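Local coordinates for protein carbohydrate kinase (PDB 2NWH) that probably transfers a phosphate group from ATP to a sugar or related small molecule, as other pfkB-family carbohydrate kinases of the ribokinase clan do, at residues A127-E130 against A131-S135; E267-T270 against I271-L275; P170-A173 against V174-K177. One frame throughout, in Å; residues are numbered along the deposited sequence. Where two conformers were deposited one is given.

Contact 1 of 3, residues A127-E130 against A131-S135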
ATOM      1  N   ALA A 127      -1.772  -0.526  24.419  1.00 19.62           N
ATOM      2  CA  ALA A 127      -2.839  -0.036  23.548  1.00 19.82           C
ATOM      3  C   ALA A 127      -2.705  -0.561  22.114  1.00 20.25           C
ATOM      4  O   ALA A 127      -3.722  -0.866  21.465  1.00 21.84           O
ATOM      5  CB  ALA A 127      -2.897   1.534  23.577  1.00 20.22           C
ATOM      6  N   VAL A 128      -1.467  -0.702  21.624  1.00 19.89           N
ATOM      7  CA  VAL A 128      -1.230  -1.200  20.255  1.00 19.31           C
ATOM      8  C   VAL A 128      -1.489  -2.725  20.254  1.00 19.96           C
ATOM      9  O   VAL A 128      -2.126  -3.245  19.343  1.00 18.16           O
ATOM     10  CB  VAL A 128       0.207  -0.915  19.762  1.00 20.26           C
ATOM     11  CG1 VAL A 128       0.480  -1.617  18.366  1.00 20.35           C
ATOM     12  CG2 VAL A 128       0.511   0.631  19.713  1.00 20.51           C
ATOM     13  N   ARG A 129      -1.011  -3.428  21.284  1.00 18.36           N
ATOM     14  CA  ARG A 129      -1.262  -4.882  21.357  0.60 19.10           C
ATOM     15  C   ARG A 129      -2.748  -5.201  21.377  1.00 18.10           C
ATOM     16  O   ARG A 129      -3.175  -6.129  20.732  1.00 19.19           O
ATOM     17  CB  ARG A 129      -0.583  -5.544  22.552  0.60 19.28           C
ATOM     18  CG  ARG A 129      -0.438  -7.058  22.320  0.60 20.07           C
ATOM     19  CD  ARG A 129       0.317  -7.717  23.424  0.60 23.31           C
ATOM     20  NE  ARG A 129       0.597  -9.082  23.026  0.60 23.41           N
ATOM     21  CZ  ARG A 129       1.801  -9.509  22.684  0.60 25.51           C
ATOM     22  NH1 ARG A 129       1.984 -10.787  22.349  0.60 25.69           N
ATOM     23  NH2 ARG A 129       2.825  -8.670  22.720  0.60 24.98           N
ATOM     24  N   GLU A 130      -3.533  -4.414  22.096  1.00 18.57           N
ATOM     25  CA  GLU A 130      -4.974  -4.590  22.141  1.00 19.07           C
ATOM     26  C   GLU A 130      -5.629  -4.280  20.764  1.00 19.49           C
ATOM     27  O   GLU A 130      -6.577  -4.942  20.358  1.00 19.23           O
ATOM     28  CB  GLU A 130      -5.558  -3.680  23.215  1.00 20.17           C
ATOM     29  CG  GLU A 130      -5.132  -4.146  24.618  1.00 21.66           C
ATOM     30  CD  GLU A 130      -5.636  -3.250  25.724  1.00 28.48           C
ATOM     31  OE1 GLU A 130      -6.493  -2.379  25.496  1.00 30.52           O
ATOM     32  OE2 GLU A 130      -5.169  -3.451  26.850  1.00 33.03           O
ATOM     33  N   ALA A 131      -5.132  -3.272  20.072  1.00 16.45           N
ATOM     34  CA  ALA A 131      -5.616  -3.031  18.695  1.00 15.88           C
ATOM     35  C   ALA A 131      -5.395  -4.269  17.842  1.00 15.94           C
ATOM     36  O   ALA A 131      -6.309  -4.709  17.058  1.00 15.90           O
ATOM     37  CB  ALA A 131      -4.903  -1.782  18.060  1.00 16.69           C
ATOM     38  N   ILE A 132      -4.200  -4.842  17.976  1.00 17.09           N
ATOM     39  CA  ILE A 132      -3.841  -6.076  17.245  1.00 18.01           C
ATOM     40  C   ILE A 132      -4.800  -7.236  17.594  1.00 19.04           C
ATOM     41  O   ILE A 132      -5.338  -7.912  16.698  1.00 17.95           O
ATOM     42  CB  ILE A 132      -2.330  -6.439  17.437  1.00 18.54           C
ATOM     43  CG1 ILE A 132      -1.460  -5.343  16.764  1.00 18.61           C
ATOM     44  CG2 ILE A 132      -2.018  -7.850  16.873  1.00 17.91           C
ATOM     45  CD1 ILE A 132       0.020  -5.441  16.984  1.00 16.25           C
ATOM     46  N   ILE A 133      -5.076  -7.410  18.887  1.00 18.49           N
ATOM     47  CA  ILE A 133      -5.902  -8.529  19.335  1.00 19.68           C
ATOM     48  C   ILE A 133      -7.357  -8.356  18.860  1.00 19.30           C
ATOM     49  O   ILE A 133      -8.091  -9.349  18.632  1.00 19.14           O
ATOM     50  CB  ILE A 133      -5.825  -8.675  20.886  1.00 19.43           C
ATOM     51  CG1 ILE A 133      -4.440  -9.206  21.295  1.00 19.55           C
ATOM     52  CG2 ILE A 133      -6.963  -9.592  21.402  1.00 20.56           C
ATOM     53  CD1 ILE A 133      -4.159  -9.106  22.842  1.00 19.17           C
ATOM     54  N   ALA A 134      -7.774  -7.099  18.717  1.00 18.91           N
ATOM     55  CA  ALA A 134      -9.121  -6.781  18.233  1.00 18.93           C
ATOM     56  C   ALA A 134      -9.262  -6.993  16.718  1.00 20.37           C
ATOM     57  O   ALA A 134     -10.395  -7.005  16.184  1.00 21.00           O
ATOM     58  CB  ALA A 134      -9.480  -5.356  18.574  1.00 18.79           C
ATOM     59  N   SER A 135      -8.141  -7.147  16.016  1.00 18.99           N
ATOM     60  CA  SER A 135      -8.173  -7.255  14.547  0.60 19.10           C
ATOM     61  C   SER A 135      -8.155  -8.717  14.086  1.00 19.12           C
ATOM     62  O   SER A 135      -7.886  -9.629  14.884  1.00 18.60           O
ATOM     63  CB  SER A 135      -6.972  -6.524  13.940  0.60 18.32           C
ATOM     64  OG  SER A 135      -5.870  -7.414  13.874  0.60 18.97           O
TER
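Val128 and Ile132 face the same side of helix 126-134, one turn apart, and the isoleucine reaches back along the helix to the valine. Followed outward, the branch CB, CG1 and CD1 of that isoleucine meets the preceding turn. Ile132 CB lies 3.4 Å from Arg129 O, and Ile132 CG1 is equally near Val128 O. The terminal Ile132 CD1 ends 4.1 Å from Val128 CG1, an apolar contact between methyls whose side chains cross obliquely. Two torsions set this course: CG1 of Ile132 stands beside its own backbone N (chi1 -66°) and CD1 continues extended. Ile133 repeats the backward lean on the next flank, where its CG1 comes 3.4 Å from Arg129 O.

Four consecutive i to i+4 backbone hydrogen bonds, accepted by Ala127 through Glu130, establish the alpha-helical turn; the one from Ile132 N to Val128 O is 3.0 Å long with an N-H...O angle of 163°. The pattern then changes: Ser135 N donates to Ile132 O at 3.0 Å, and in the conformer given Ser135 OG does too, so the Ile132 carbonyl accepts twice.

Val128, Ala131 and Ile132 are buried. Ile132 packs on Leu152 and Ile155 of helix 146-158 and on Leu7 of strand 5-9, Val128 covers Leu9, and Ala131 rests on Arg57 and Ile59 of strand 55-63, laying the helix against the large sheet.

Contact 2 of 3, residues E267-T270 against I271-L275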
ATOM      1  N   GLU A 267     -11.030 -13.077   2.303  1.00 35.60           N
ATOM      2  CA  GLU A 267     -12.299 -13.759   2.026  1.00 37.08           C
ATOM      3  C   GLU A 267     -12.087 -15.248   1.738  1.00 36.72           C
ATOM      4  O   GLU A 267     -13.040 -15.986   1.491  1.00 37.02           O
ATOM      5  CB  GLU A 267     -13.026 -13.061   0.866  1.00 37.40           C
ATOM      6  CG  GLU A 267     -13.320 -11.607   1.201  1.00 41.38           C
ATOM      7  CD  GLU A 267     -14.087 -10.862   0.137  1.00 47.68           C
ATOM      8  OE1 GLU A 267     -14.075 -11.298  -1.049  1.00 50.09           O
ATOM      9  OE2 GLU A 267     -14.698  -9.824   0.508  1.00 49.42           O
ATOM     10  N   GLY A 268     -10.832 -15.682   1.760  1.00 36.70           N
ATOM     11  CA  GLY A 268     -10.504 -17.091   1.577  1.00 36.91           C
ATOM     12  C   GLY A 268     -10.613 -17.620   0.160  1.00 36.69           C
ATOM     13  O   GLY A 268     -11.087 -18.734  -0.051  1.00 37.23           O
ATOM     14  N   LYS A 269     -10.172 -16.834  -0.818  1.00 36.39           N
ATOM     15  CA  LYS A 269     -10.136 -17.286  -2.214  1.00 35.22           C
ATOM     16  C   LYS A 269      -8.738 -17.815  -2.538  1.00 34.11           C
ATOM     17  O   LYS A 269      -7.787 -17.547  -1.783  1.00 34.06           O
ATOM     18  CB  LYS A 269     -10.499 -16.129  -3.133  1.00 35.77           C
ATOM     19  CG  LYS A 269     -11.905 -15.631  -2.922  1.00 37.49           C
ATOM     20  CD  LYS A 269     -12.127 -14.285  -3.595  1.00 41.98           C
ATOM     21  CE  LYS A 269     -13.635 -13.990  -3.734  1.00 44.45           C
ATOM     22  NZ  LYS A 269     -14.346 -14.044  -2.395  1.00 45.75           N
ATOM     23  N   THR A 270      -8.611 -18.562  -3.637  1.00 33.07           N
ATOM     24  CA  THR A 270      -7.308 -19.100  -4.077  1.00 32.17           C
ATOM     25  C   THR A 270      -6.371 -17.986  -4.550  1.00 31.86           C
ATOM     26  O   THR A 270      -6.835 -16.900  -4.919  1.00 30.70           O
ATOM     27  CB  THR A 270      -7.461 -20.139  -5.205  1.00 32.37           C
ATOM     28  OG1 THR A 270      -8.068 -19.526  -6.344  1.00 31.32           O
ATOM     29  CG2 THR A 270      -8.341 -21.314  -4.768  1.00 32.14           C
ATOM     30  N   ILE A 271      -5.064 -18.243  -4.552  1.00 30.79           N
ATOM     31  CA  ILE A 271      -4.125 -17.223  -5.024  1.00 30.63           C
ATOM     32  C   ILE A 271      -4.360 -16.879  -6.521  1.00 29.71           C
ATOM     33  O   ILE A 271      -4.070 -15.757  -6.963  1.00 28.47           O
ATOM     34  CB  ILE A 271      -2.639 -17.555  -4.694  1.00 30.53           C
ATOM     35  CG1 ILE A 271      -2.146 -18.762  -5.487  1.00 32.43           C
ATOM     36  CG2 ILE A 271      -2.437 -17.744  -3.152  1.00 30.81           C
ATOM     37  CD1 ILE A 271      -0.656 -18.884  -5.493  1.00 31.68           C
ATOM     38  N   ARG A 272      -4.934 -17.816  -7.283  1.00 28.55           N
ATOM     39  CA  ARG A 272      -5.277 -17.566  -8.697  1.00 28.73           C
ATOM     40  C   ARG A 272      -6.406 -16.539  -8.768  1.00 27.77           C
ATOM     41  O   ARG A 272      -6.308 -15.550  -9.503  1.00 27.37           O
ATOM     42  CB  ARG A 272      -5.687 -18.882  -9.364  1.00 29.52           C
ATOM     43  CG  ARG A 272      -5.160 -19.125 -10.776  1.00 33.21           C
ATOM     44  CD  ARG A 272      -5.833 -20.351 -11.453  1.00 37.19           C
ATOM     45  NE  ARG A 272      -7.279 -20.399 -11.178  1.00 42.87           N
ATOM     46  CZ  ARG A 272      -8.224 -19.608 -11.718  1.00 45.35           C
ATOM     47  NH1 ARG A 272      -7.935 -18.656 -12.618  1.00 44.32           N
ATOM     48  NH2 ARG A 272      -9.491 -19.763 -11.331  1.00 46.36           N
ATOM     49  N   GLU A 273      -7.457 -16.765  -7.975  1.00 27.51           N
ATOM     50  CA  GLU A 273      -8.566 -15.823  -7.783  1.00 28.09           C
ATOM     51  C   GLU A 273      -8.144 -14.458  -7.173  1.00 27.36           C
ATOM     52  O   GLU A 273      -8.611 -13.396  -7.606  1.00 27.22           O
ATOM     53  CB  GLU A 273      -9.634 -16.465  -6.903  1.00 29.12           C
ATOM     54  CG  GLU A 273     -10.265 -17.726  -7.474  1.00 33.78           C
ATOM     55  CD  GLU A 273     -11.231 -18.424  -6.500  1.00 37.71           C
ATOM     56  OE1 GLU A 273     -10.902 -18.568  -5.297  1.00 39.18           O
ATOM     57  OE2 GLU A 273     -12.328 -18.842  -6.948  1.00 41.45           O
ATOM     58  N   ALA A 274      -7.255 -14.497  -6.186  1.00 25.45           N
ATOM     59  CA  ALA A 274      -6.706 -13.281  -5.555  1.00 24.37           C
ATOM     60  C   ALA A 274      -5.893 -12.479  -6.564  1.00 23.28           C
ATOM     61  O   ALA A 274      -5.969 -11.246  -6.634  1.00 22.24           O
ATOM     62  CB  ALA A 274      -5.872 -13.659  -4.368  1.00 24.54           C
ATOM     63  N   LEU A 275      -5.161 -13.186  -7.405  1.00 22.72           N
ATOM     64  CA  LEU A 275      -4.384 -12.549  -8.450  1.00 23.38           C
ATOM     65  C   LEU A 275      -5.286 -11.740  -9.389  1.00 22.68           C
ATOM     66  O   LEU A 275      -5.003 -10.568  -9.693  1.00 22.16           O
ATOM     67  CB  LEU A 275      -3.716 -13.629  -9.294  1.00 24.48           C
ATOM     68  CG  LEU A 275      -2.270 -13.405  -9.723  1.00 29.14           C
ATOM     69  CD1 LEU A 275      -1.752 -14.631 -10.517  1.00 29.86           C
ATOM     70  CD2 LEU A 275      -2.198 -12.168 -10.537  1.00 32.90           C
TER
HETATM   71  O   HOH W   1      -9.112 -20.949  -8.323  1.00 43.48           O
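A capping box opens helix 271-286: Thr270, at the N-cap, and Glu273 exchange bonds between side chain and backbone. In one direction Thr270 N donates to Glu273 OE1 at 2.8 Å with an N-H...O angle of 162°, and Glu273 OE1 accepts on its anti lone pair. In the other, Glu273 N donates to Thr270 OG1 over a longer 3.3 Å, though nearly straight at 167°. With OG1 between its own N and carbonyl carbon (chi1 61°), the Thr270 hydroxyl faces the N-H of Glu273. The glutamate returns with CG beside its own N and the chain extended, and Glu273 CG passes 3.1 Å from Thr270 OG1. Ala274 N closes the first alpha-turn on Thr270 O at 2.7 Å.

Just upstream, Gly268 ends helix 255-266 in a Schellman motif, and Lys269 NZ forms a salt bridge to Glu267 OE1 of 3.1 Å. A water bonded to Thr270 OG1 also accepts from Arg272 NH2. The box thus supplies acceptors to N-H groups at the helix start, and the negative carboxylate probably interacts favourably with the positive end of the helix dipole.

Contact 3 of 3, residues P170-A173 against V174-K177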
ATOM      1  N   PRO A 170      12.245   0.550  -3.362  1.00 35.30           N
ATOM      2  CA  PRO A 170      13.386  -0.371  -3.230  1.00 35.96           C
ATOM      3  C   PRO A 170      14.240  -0.031  -2.002  1.00 36.81           C
ATOM      4  O   PRO A 170      14.689  -0.935  -1.288  1.00 37.13           O
ATOM      5  CB  PRO A 170      14.184  -0.178  -4.522  1.00 36.54           C
ATOM      6  CG  PRO A 170      13.521   0.900  -5.292  1.00 36.11           C
ATOM      7  CD  PRO A 170      12.266   1.313  -4.625  1.00 35.47           C
ATOM      8  N   ALA A 171      14.422   1.264  -1.745  1.00 37.14           N
ATOM      9  CA  ALA A 171      15.140   1.730  -0.557  1.00 37.26           C
ATOM     10  C   ALA A 171      14.515   1.226   0.749  1.00 37.15           C
ATOM     11  O   ALA A 171      15.234   0.813   1.664  1.00 37.32           O
ATOM     12  CB  ALA A 171      15.248   3.255  -0.556  1.00 37.47           C
ATOM     13  N   LYS A 172      13.186   1.256   0.832  1.00 37.19           N
ATOM     14  CA  LYS A 172      12.486   0.936   2.071  1.00 36.52           C
ATOM     15  C   LYS A 172      12.291  -0.560   2.256  1.00 36.73           C
ATOM     16  O   LYS A 172      12.348  -1.047   3.383  1.00 36.78           O
ATOM     17  CB  LYS A 172      11.152   1.683   2.150  1.00 37.20           C
ATOM     18  CG  LYS A 172      11.315   3.185   2.436  1.00 37.11           C
ATOM     19  CD  LYS A 172       9.985   3.844   2.773  1.00 41.51           C
ATOM     20  CE  LYS A 172       9.858   5.249   2.178  1.00 44.42           C
ATOM     21  NZ  LYS A 172      10.737   6.255   2.839  1.00 47.41           N
ATOM     22  N   ALA A 173      12.081  -1.286   1.152  1.00 35.84           N
ATOM     23  CA  ALA A 173      11.848  -2.736   1.179  1.00 36.23           C
ATOM     24  C   ALA A 173      12.815  -3.524   2.074  1.00 35.99           C
ATOM     25  O   ALA A 173      12.389  -4.430   2.801  1.00 35.16           O
ATOM     26  CB  ALA A 173      11.867  -3.305  -0.245  1.00 35.77           C
ATOM     27  N   VAL A 174      14.106  -3.171   2.009  1.00 36.04           N
ATOM     28  CA  VAL A 174      15.160  -3.870   2.768  1.00 36.42           C
ATOM     29  C   VAL A 174      14.869  -3.920   4.285  1.00 35.99           C
ATOM     30  O   VAL A 174      15.275  -4.853   4.985  1.00 35.90           O
ATOM     31  CB  VAL A 174      16.555  -3.246   2.516  1.00 36.53           C
ATOM     32  CG1 VAL A 174      16.928  -3.319   1.045  1.00 37.16           C
ATOM     33  CG2 VAL A 174      16.605  -1.800   3.021  1.00 37.07           C
ATOM     34  N   LYS A 175      14.127  -2.927   4.768  1.00 36.13           N
ATOM     35  CA  LYS A 175      13.717  -2.820   6.176  1.00 34.90           C
ATOM     36  C   LYS A 175      12.849  -3.995   6.651  1.00 34.88           C
ATOM     37  O   LYS A 175      12.641  -4.175   7.880  1.00 34.13           O
ATOM     38  CB  LYS A 175      12.965  -1.509   6.390  1.00 34.98           C
ATOM     39  CG  LYS A 175      13.835  -0.259   6.176  1.00 35.87           C
ATOM     40  CD  LYS A 175      13.026   1.021   5.932  1.00 37.02           C
ATOM     41  CE  LYS A 175      12.412   1.555   7.191  1.00 34.49           C
ATOM     42  NZ  LYS A 175      11.638   2.831   7.037  1.00 33.65           N
ATOM     43  N   LEU A 176      12.346  -4.775   5.681  1.00 33.50           N
ATOM     44  CA  LEU A 176      11.444  -5.907   5.951  1.00 33.49           C
ATOM     45  C   LEU A 176      12.194  -7.230   6.150  1.00 33.08           C
ATOM     46  O   LEU A 176      11.592  -8.247   6.490  1.00 33.30           O
ATOM     47  CB  LEU A 176      10.374  -6.061   4.835  1.00 32.90           C
ATOM     48  CG  LEU A 176       9.267  -4.999   4.833  1.00 33.65           C
ATOM     49  CD1 LEU A 176       8.599  -4.934   3.486  1.00 33.17           C
ATOM     50  CD2 LEU A 176       8.252  -5.179   5.988  1.00 33.41           C
ATOM     51  N   LYS A 177      13.512  -7.200   5.971  1.00 34.03           N
ATOM     52  CA  LYS A 177      14.334  -8.421   5.911  1.00 33.04           C
ATOM     53  C   LYS A 177      14.202  -9.341   7.140  1.00 32.71           C
ATOM     54  O   LYS A 177      13.947 -10.550   6.965  1.00 32.11           O
ATOM     55  CB  LYS A 177      15.789  -8.063   5.618  1.00 33.63           C
ATOM     56  CG  LYS A 177      16.705  -9.252   5.302  1.00 35.98           C
ATOM     57  CD  LYS A 177      18.140  -8.805   4.946  1.00 40.57           C
ATOM     58  CE  LYS A 177      18.682  -7.705   5.891  1.00 41.21           C
ATOM     59  NZ  LYS A 177      18.767  -8.108   7.331  1.00 43.67           N
TER
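Val174 and Lys175 fold back over carbonyls of the weakly bonded helix 170-173, which runs on into a 3-10 turn at 174-176, between strand 163-166 and strand 185-189 of the ribokinase-like fold. The evidence for the 3-10 turn is the i to i+3 bonding: Lys175 N to Lys172 O and Leu176 N to Ala173 O are both 2.9 Å. Each donor approaches from above the carbonyl plane, about 40° out of it, rather than on a lone pair.

The side chains of Lys172 and Lys175 run nearly parallel from CB to NZ, pointing the same way. Lys175 passes across the oxygen of Lys172, with CB, CG and CD all near it and the closest approach, Lys175 CB to Lys172 O, at 3.1 Å. Its chain runs extended to CD and bends there (chi3 76°), and Lys175 CD lies 4.3 Å from Lys172 CB. The two lysine tips remain 5.5 Å apart between their NZ atoms, a separation at which like charges would probably disfavour closer approach. Lys175 NZ donates to Ala142 O, and its side chain touches Glu146 and Leu149 of helix 146-158. Leu176 leans back over Ala173, with Leu176 CB 3.3 Å from Ala173 O, and is buried against Leu149 and Ile183. Ala173 packs its methyl group on Ala167 and Leu196, the latter on helix 190-197.

Val174 takes the flank beside Ala171. With CG1 next to its own backbone N (chi1 -60°), the other methyl falls between N and the carbonyl carbon, which brings Val174 CG2 to 3.2 Å from Ala171 O.

All three contacts are local and partly buried, and none touches another: the nearest atoms are about 13 Å apart between contacts 1 and 2 and about 18 Å between contacts 2 and 3. Their centres lie about 21, 18 and 14 Å from the centre of the chain for contacts 1, 2 and 3. Contacts 1 and 3 adjoin helix 146-158, whereas contact 2 lies at the junction between helices 255-266 and 271-286. Contact 1 has regular i to i+4 bonds and an apolar buried face; contact 2, at a helix start, relies on polar capping; contact 3 has i to i+3 bonds, with aliphatic carbons over carbonyls. The side chain of Lys177 lies about 8 Å from a calcium ion.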